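Local atomic coordinates of erythrocyte membrane protein 1 (Plasmodium falciparum, PDB entry 6S8T), a protein that probably binds host cell-surface receptors, the piece here being an ICAM-1-binding DBLbeta domain of the PfEMP1 adhesin that infected erythrocytes use for cytoadhesion. Residues V299-Y313 with E424-F436. Numbering follows the deposited sequence.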
loop_
_atom_site.group_PDB
_atom_site.type_symbol
_atom_site.label_atom_id
_atom_site.label_comp_id
_atom_site.label_asym_id
_atom_site.label_seq_id
_atom_site.Cartn_x
_atom_site.Cartn_y
_atom_site.Cartn_z
ATOM N N VAL A 299 2.476 5.341 5.214
ATOM C CA VAL A 299 3.927 5.193 5.128
ATOM C C VAL A 299 4.399 5.384 3.688
ATOM O O VAL A 299 5.440 6.000 3.436
ATOM C CB VAL A 299 4.366 3.825 5.688
ATOM C CG1 VAL A 299 5.869 3.621 5.499
ATOM C CG2 VAL A 299 3.983 3.689 7.158
ATOM N N GLU A 300 3.637 4.861 2.722
ATOM C CA GLU A 300 3.986 5.047 1.315
ATOM C C GLU A 300 3.790 6.497 0.883
ATOM O O GLU A 300 4.535 6.991 0.030
ATOM C CB GLU A 300 3.158 4.096 0.440
ATOM C CG GLU A 300 3.548 4.044 -1.048
ATOM C CD GLU A 300 2.819 2.937 -1.809
ATOM O OE1 GLU A 300 1.965 2.258 -1.201
ATOM O OE2 GLU A 300 3.102 2.733 -3.014
ATOM N N TRP A 301 2.808 7.193 1.465
ATOM C CA TRP A 301 2.623 8.615 1.181
ATOM C C TRP A 301 3.825 9.427 1.642
ATOM O O TRP A 301 4.250 10.365 0.959
ATOM C CB TRP A 301 1.343 9.124 1.855
ATOM C CG TRP A 301 0.994 10.576 1.560
ATOM C CD1 TRP A 301 0.064 11.028 0.666
ATOM C CD2 TRP A 301 1.555 11.748 2.176
ATOM N NE1 TRP A 301 0.019 12.403 0.679
ATOM C CE2 TRP A 301 0.923 12.870 1.595
ATOM C CE3 TRP A 301 2.533 11.958 3.156
ATOM C CZ2 TRP A 301 1.237 14.181 1.963
ATOM C CZ3 TRP A 301 2.847 13.260 3.515
ATOM C CH2 TRP A 301 2.198 14.355 2.921
ATOM N N ALA A 302 4.382 9.090 2.808
ATOM C CA ALA A 302 5.512 9.851 3.329
ATOM C C ALA A 302 6.766 9.627 2.491
ATOM O O ALA A 302 7.566 10.553 2.310
ATOM C CB ALA A 302 5.768 9.483 4.790
ATOM N N GLU A 303 6.958 8.410 1.977
ATOM C CA GLU A 303 8.136 8.139 1.156
ATOM C C GLU A 303 8.095 8.937 -0.143
ATOM O O GLU A 303 9.096 9.546 -0.539
ATOM C CB GLU A 303 8.259 6.640 0.860
ATOM C CG GLU A 303 9.385 6.314 -0.127
ATOM C CD GLU A 303 9.541 4.827 -0.419
ATOM O OE1 GLU A 303 8.664 4.031 -0.023
ATOM O OE2 GLU A 303 10.550 4.454 -1.054
ATOM N N TRP A 304 6.941 8.956 -0.817
ATOM C CA TRP A 304 6.837 9.670 -2.084
ATOM C C TRP A 304 6.747 11.181 -1.908
ATOM O O TRP A 304 7.091 11.917 -2.840
ATOM C CB TRP A 304 5.645 9.146 -2.892
ATOM C CG TRP A 304 5.953 7.815 -3.505
ATOM C CD1 TRP A 304 5.656 6.584 -2.992
ATOM C CD2 TRP A 304 6.673 7.577 -4.725
ATOM N NE1 TRP A 304 6.129 5.596 -3.825
ATOM C CE2 TRP A 304 6.753 6.180 -4.897
ATOM C CE3 TRP A 304 7.241 8.409 -5.695
ATOM C CZ2 TRP A 304 7.379 5.597 -5.996
ATOM C CZ3 TRP A 304 7.866 7.831 -6.787
ATOM C CH2 TRP A 304 7.930 6.438 -6.930
ATOM N N PHE A 305 6.307 11.661 -0.740
ATOM C CA PHE A 305 6.426 13.087 -0.449
ATOM C C PHE A 305 7.886 13.497 -0.323
ATOM O O PHE A 305 8.274 14.580 -0.777
ATOM C CB PHE A 305 5.681 13.450 0.835
ATOM C CG PHE A 305 6.102 14.777 1.411
ATOM C CD1 PHE A 305 5.616 15.961 0.878
ATOM C CD2 PHE A 305 7.005 14.844 2.465
ATOM C CE1 PHE A 305 6.008 17.187 1.391
ATOM C CE2 PHE A 305 7.402 16.067 2.982
ATOM C CZ PHE A 305 6.903 17.241 2.444
ATOM N N CYS A 306 8.704 12.650 0.311
ATOM C CA CYS A 306 10.114 12.984 0.479
ATOM C C CYS A 306 10.866 12.946 -0.846
ATOM O O CYS A 306 11.812 13.717 -1.037
ATOM C CB CYS A 306 10.762 12.047 1.501
ATOM S SG CYS A 306 10.371 12.459 3.237
ATOM N N LYS A 307 10.467 12.066 -1.770
ATOM C CA LYS A 307 11.087 12.064 -3.094
ATOM C C LYS A 307 10.764 13.344 -3.854
ATOM O O LYS A 307 11.642 13.922 -4.505
ATOM C CB LYS A 307 10.631 10.843 -3.895
ATOM C CG LYS A 307 11.183 9.520 -3.402
ATOM C CD LYS A 307 10.697 8.366 -4.272
ATOM C CE LYS A 307 11.462 7.088 -3.974
ATOM N NZ LYS A 307 12.911 7.226 -4.317
ATOM N N MET A 308 9.509 13.797 -3.790
ATOM C CA MET A 308 9.139 15.062 -4.416
ATOM C C MET A 308 9.846 16.232 -3.744
ATOM O O MET A 308 10.374 17.121 -4.425
ATOM C CB MET A 308 7.618 15.243 -4.360
ATOM C CG MET A 308 7.093 16.562 -4.930
ATOM S SD MET A 308 7.089 17.938 -3.756
ATOM C CE MET A 308 6.211 17.205 -2.378
ATOM N N GLN A 309 9.863 16.249 -2.407
ATOM C CA GLN A 309 10.489 17.348 -1.679
ATOM C C GLN A 309 11.977 17.436 -1.987
ATOM O O GLN A 309 12.514 18.529 -2.196
ATOM C CB GLN A 309 10.261 17.176 -0.174
ATOM C CG GLN A 309 10.692 18.366 0.686
ATOM C CD GLN A 309 12.165 18.330 1.071
ATOM O OE1 GLN A 309 12.781 17.267 1.129
ATOM N NE2 GLN A 309 12.734 19.501 1.331
ATOM N N SER A 310 12.659 16.289 -2.021
ATOM C CA SER A 310 14.091 16.284 -2.303
ATOM C C SER A 310 14.382 16.781 -3.715
ATOM O O SER A 310 15.377 17.480 -3.939
ATOM C CB SER A 310 14.654 14.879 -2.094
ATOM O OG SER A 310 16.059 14.851 -2.270
ATOM N N GLN A 311 13.523 16.436 -4.680
ATOM C CA GLN A 311 13.739 16.883 -6.054
ATOM C C GLN A 311 13.512 18.385 -6.189
ATOM O O GLN A 311 14.274 19.074 -6.877
ATOM C CB GLN A 311 12.825 16.111 -7.007
ATOM C CG GLN A 311 13.026 16.434 -8.483
ATOM C CD GLN A 311 12.141 15.594 -9.390
ATOM O OE1 GLN A 311 10.989 15.943 -9.646
ATOM N NE2 GLN A 311 12.676 14.477 -9.873
ATOM N N GLU A 312 12.469 18.911 -5.541
ATOM C CA GLU A 312 12.242 20.353 -5.553
ATOM C C GLU A 312 13.338 21.096 -4.801
ATOM O O GLU A 312 13.698 22.216 -5.180
ATOM C CB GLU A 312 10.879 20.681 -4.945
ATOM C CG GLU A 312 9.697 20.234 -5.781
ATOM C CD GLU A 312 9.707 20.844 -7.165
ATOM O OE1 GLU A 312 10.172 20.173 -8.109
ATOM O OE2 GLU A 312 9.261 22.001 -7.305
ATOM N N TYR A 313 13.873 20.495 -3.737
ATOM C CA TYR A 313 14.933 21.148 -2.979
ATOM C C TYR A 313 16.203 21.275 -3.809
ATOM O O TYR A 313 16.917 22.278 -3.705
ATOM C CB TYR A 313 15.202 20.377 -1.688
ATOM C CG TYR A 313 15.976 21.156 -0.648
ATOM C CD1 TYR A 313 15.317 21.943 0.289
ATOM C CD2 TYR A 313 17.364 21.100 -0.597
ATOM C CE1 TYR A 313 16.017 22.654 1.245
ATOM C CE2 TYR A 313 18.073 21.810 0.354
ATOM C CZ TYR A 313 17.394 22.585 1.273
ATOM O OH TYR A 313 18.093 23.293 2.225
ATOM N N GLU A 424 8.313 3.760 11.872
ATOM C CA GLU A 424 8.190 2.691 10.893
ATOM C C GLU A 424 8.464 3.120 9.459
ATOM O O GLU A 424 8.548 2.252 8.581
ATOM C CB GLU A 424 6.781 2.076 10.953
ATOM C CG GLU A 424 6.310 1.721 12.358
ATOM C CD GLU A 424 7.052 0.532 12.941
ATOM O OE1 GLU A 424 7.710 -0.198 12.163
ATOM O OE2 GLU A 424 6.974 0.326 14.174
ATOM N N GLY A 425 8.604 4.420 9.191
ATOM C CA GLY A 425 8.684 4.911 7.834
ATOM C C GLY A 425 10.102 4.962 7.298
ATOM O O GLY A 425 11.081 4.669 7.982
ATOM N N HIS A 426 10.198 5.355 6.029
ATOM C CA HIS A 426 11.468 5.455 5.311
ATOM C C HIS A 426 11.531 6.861 4.724
ATOM O O HIS A 426 11.118 7.090 3.584
ATOM C CB HIS A 426 11.580 4.376 4.246
ATOM C CG HIS A 426 11.498 2.983 4.789
ATOM N ND1 HIS A 426 10.312 2.415 5.204
ATOM C CD2 HIS A 426 12.455 2.047 4.993
ATOM C CE1 HIS A 426 10.541 1.188 5.635
ATOM N NE2 HIS A 426 11.833 0.939 5.518
ATOM N N VAL A 427 12.040 7.804 5.514
ATOM C CA VAL A 427 12.051 9.208 5.126
ATOM C C VAL A 427 13.484 9.719 5.069
ATOM O O VAL A 427 13.746 10.900 5.326
ATOM C CB VAL A 427 11.196 10.050 6.090
ATOM C CG1 VAL A 427 9.721 9.710 5.921
ATOM C CG2 VAL A 427 11.636 9.818 7.528
ATOM N N ASP A 428 14.423 8.835 4.723
ATOM C CA ASP A 428 15.815 9.248 4.600
ATOM C C ASP A 428 16.051 10.141 3.389
ATOM O O ASP A 428 17.086 10.813 3.326
ATOM C CB ASP A 428 16.734 8.026 4.523
ATOM C CG ASP A 428 16.719 7.201 5.796
ATOM O OD1 ASP A 428 16.332 7.740 6.855
ATOM O OD2 ASP A 428 17.101 6.013 5.738
ATOM N N GLU A 429 15.123 10.170 2.432
ATOM C CA GLU A 429 15.312 10.971 1.228
ATOM C C GLU A 429 14.865 12.417 1.398
ATOM O O GLU A 429 15.224 13.259 0.569
ATOM C CB GLU A 429 14.573 10.335 0.047
ATOM C CG GLU A 429 14.983 8.892 -0.211
ATOM C CD GLU A 429 14.261 8.273 -1.390
ATOM O OE1 GLU A 429 14.230 8.904 -2.469
ATOM O OE2 GLU A 429 13.722 7.154 -1.236
ATOM N N CYS A 430 14.096 12.723 2.441
ATOM C CA CYS A 430 13.820 14.114 2.778
ATOM C C CYS A 430 15.120 14.822 3.142
ATOM O O CYS A 430 15.908 14.320 3.949
ATOM C CB CYS A 430 12.823 14.191 3.939
ATOM S SG CYS A 430 11.073 14.359 3.465
ATOM N N THR A 431 15.356 15.983 2.535
ATOM C CA THR A 431 16.594 16.730 2.727
ATOM C C THR A 431 16.304 18.008 3.505
ATOM O O THR A 431 15.456 18.811 3.094
ATOM C CB THR A 431 17.267 17.042 1.386
ATOM O OG1 THR A 431 18.278 18.042 1.567
ATOM C CG2 THR A 431 16.251 17.523 0.361
ATOM N N GLU A 432 16.991 18.174 4.640
ATOM C CA GLU A 432 16.914 19.353 5.501
ATOM C C GLU A 432 15.558 19.506 6.188
ATOM O O GLU A 432 15.490 19.996 7.321
ATOM C CB GLU A 432 17.248 20.623 4.709
ATOM C CG GLU A 432 18.678 20.669 4.189
ATOM C CD GLU A 432 19.708 20.707 5.304
ATOM O OE1 GLU A 432 19.394 21.236 6.392
ATOM O OE2 GLU A 432 20.833 20.204 5.094
ATOM N N GLN A 433 14.480 19.100 5.526
ATOM C CA GLN A 433 13.130 19.171 6.082
ATOM C C GLN A 433 12.663 17.735 6.313
ATOM O O GLN A 433 12.027 17.127 5.450
ATOM C CB GLN A 433 12.193 19.935 5.149
ATOM C CG GLN A 433 12.794 21.209 4.569
ATOM C CD GLN A 433 13.187 22.219 5.632
ATOM O OE1 GLN A 433 14.209 22.897 5.512
ATOM N NE2 GLN A 433 12.371 22.332 6.674
ATOM N N THR A 434 12.982 17.197 7.492
ATOM C CA THR A 434 12.793 15.783 7.778
ATOM C C THR A 434 11.823 15.489 8.915
ATOM O O THR A 434 11.379 14.342 9.036
ATOM C CB THR A 434 14.142 15.124 8.111
ATOM O OG1 THR A 434 14.681 15.714 9.300
ATOM C CG2 THR A 434 15.128 15.328 6.968
ATOM N N GLN A 435 11.482 16.475 9.740
ATOM C CA GLN A 435 10.629 16.257 10.903
ATOM C C GLN A 435 9.168 16.454 10.515
ATOM O O GLN A 435 8.771 17.549 10.102
ATOM C CB GLN A 435 11.025 17.205 12.035
ATOM C CG GLN A 435 10.232 17.014 13.313
ATOM C CD GLN A 435 10.734 17.892 14.440
ATOM O OE1 GLN A 435 11.939 18.021 14.651
ATOM N NE2 GLN A 435 9.810 18.507 15.168
ATOM N N PHE A 436 8.365 15.397 10.659
ATOM C CA PHE A 436 6.963 15.436 10.258
ATOM C C PHE A 436 6.047 16.063 11.307
ATOM O O PHE A 436 4.860 16.260 11.025
ATOM C CB PHE A 436 6.475 14.021 9.918
ATOM C CG PHE A 436 6.759 13.607 8.498
ATOM C CD1 PHE A 436 8.051 13.323 8.089
ATOM C CD2 PHE A 436 5.733 13.502 7.574
ATOM C CE1 PHE A 436 8.316 12.947 6.782
ATOM C CE2 PHE A 436 5.990 13.125 6.264
ATOM C CZ PHE A 436 7.284 12.848 5.869
HETATM O O HOH W 1 7.733 6.251 4.588
#
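Lys307 NZ is gripped by both carboxylate oxygens of Glu429. The salt bridge to Glu429 OE1 measures 2.8 Å and uses the syn lone pair; the bond to OE2 is weak. The lysine chain runs extended and then bends at its last torsion (chi4 -64°), which turns NZ onto the carboxylate. Glu303 OE2 lies 4.2 Å from Glu429 OE2, but it is paired with Arg180 and Ser177 of helix 172-194, which probably offsets the like charges.

Two residues further along the helix, the Gln309 amide meets the backbone of Thr431. Thr431 N donates to Gln309 OE1 at 3.2 Å, in the carbonyl plane, while Gln309 NE2 returns a weak bond to Thr431 O. Gln309 NE2 also bonds Tyr347 OH of helix 335-372.

Beside these polar sites the Cys306-Cys430 disulfide (chi3 -87°) ties the loop after helix 417-424 to the long helix 293-319 of this Duffy-binding-like domain. Cys430 lies at the end of a type I turn that starts at Val427. Cys306 SG meets the edge of the Phe436 ring, and Phe436 CZ sits 3.8 Å from Ala302 CB. The Phe305 and Phe436 rings meet obliquely, planes 73° apart.

Thr431 CG2 packs on Tyr313 CB at 3.7 Å. At the other end, one water accepts from His426 N and donates to Val299 O.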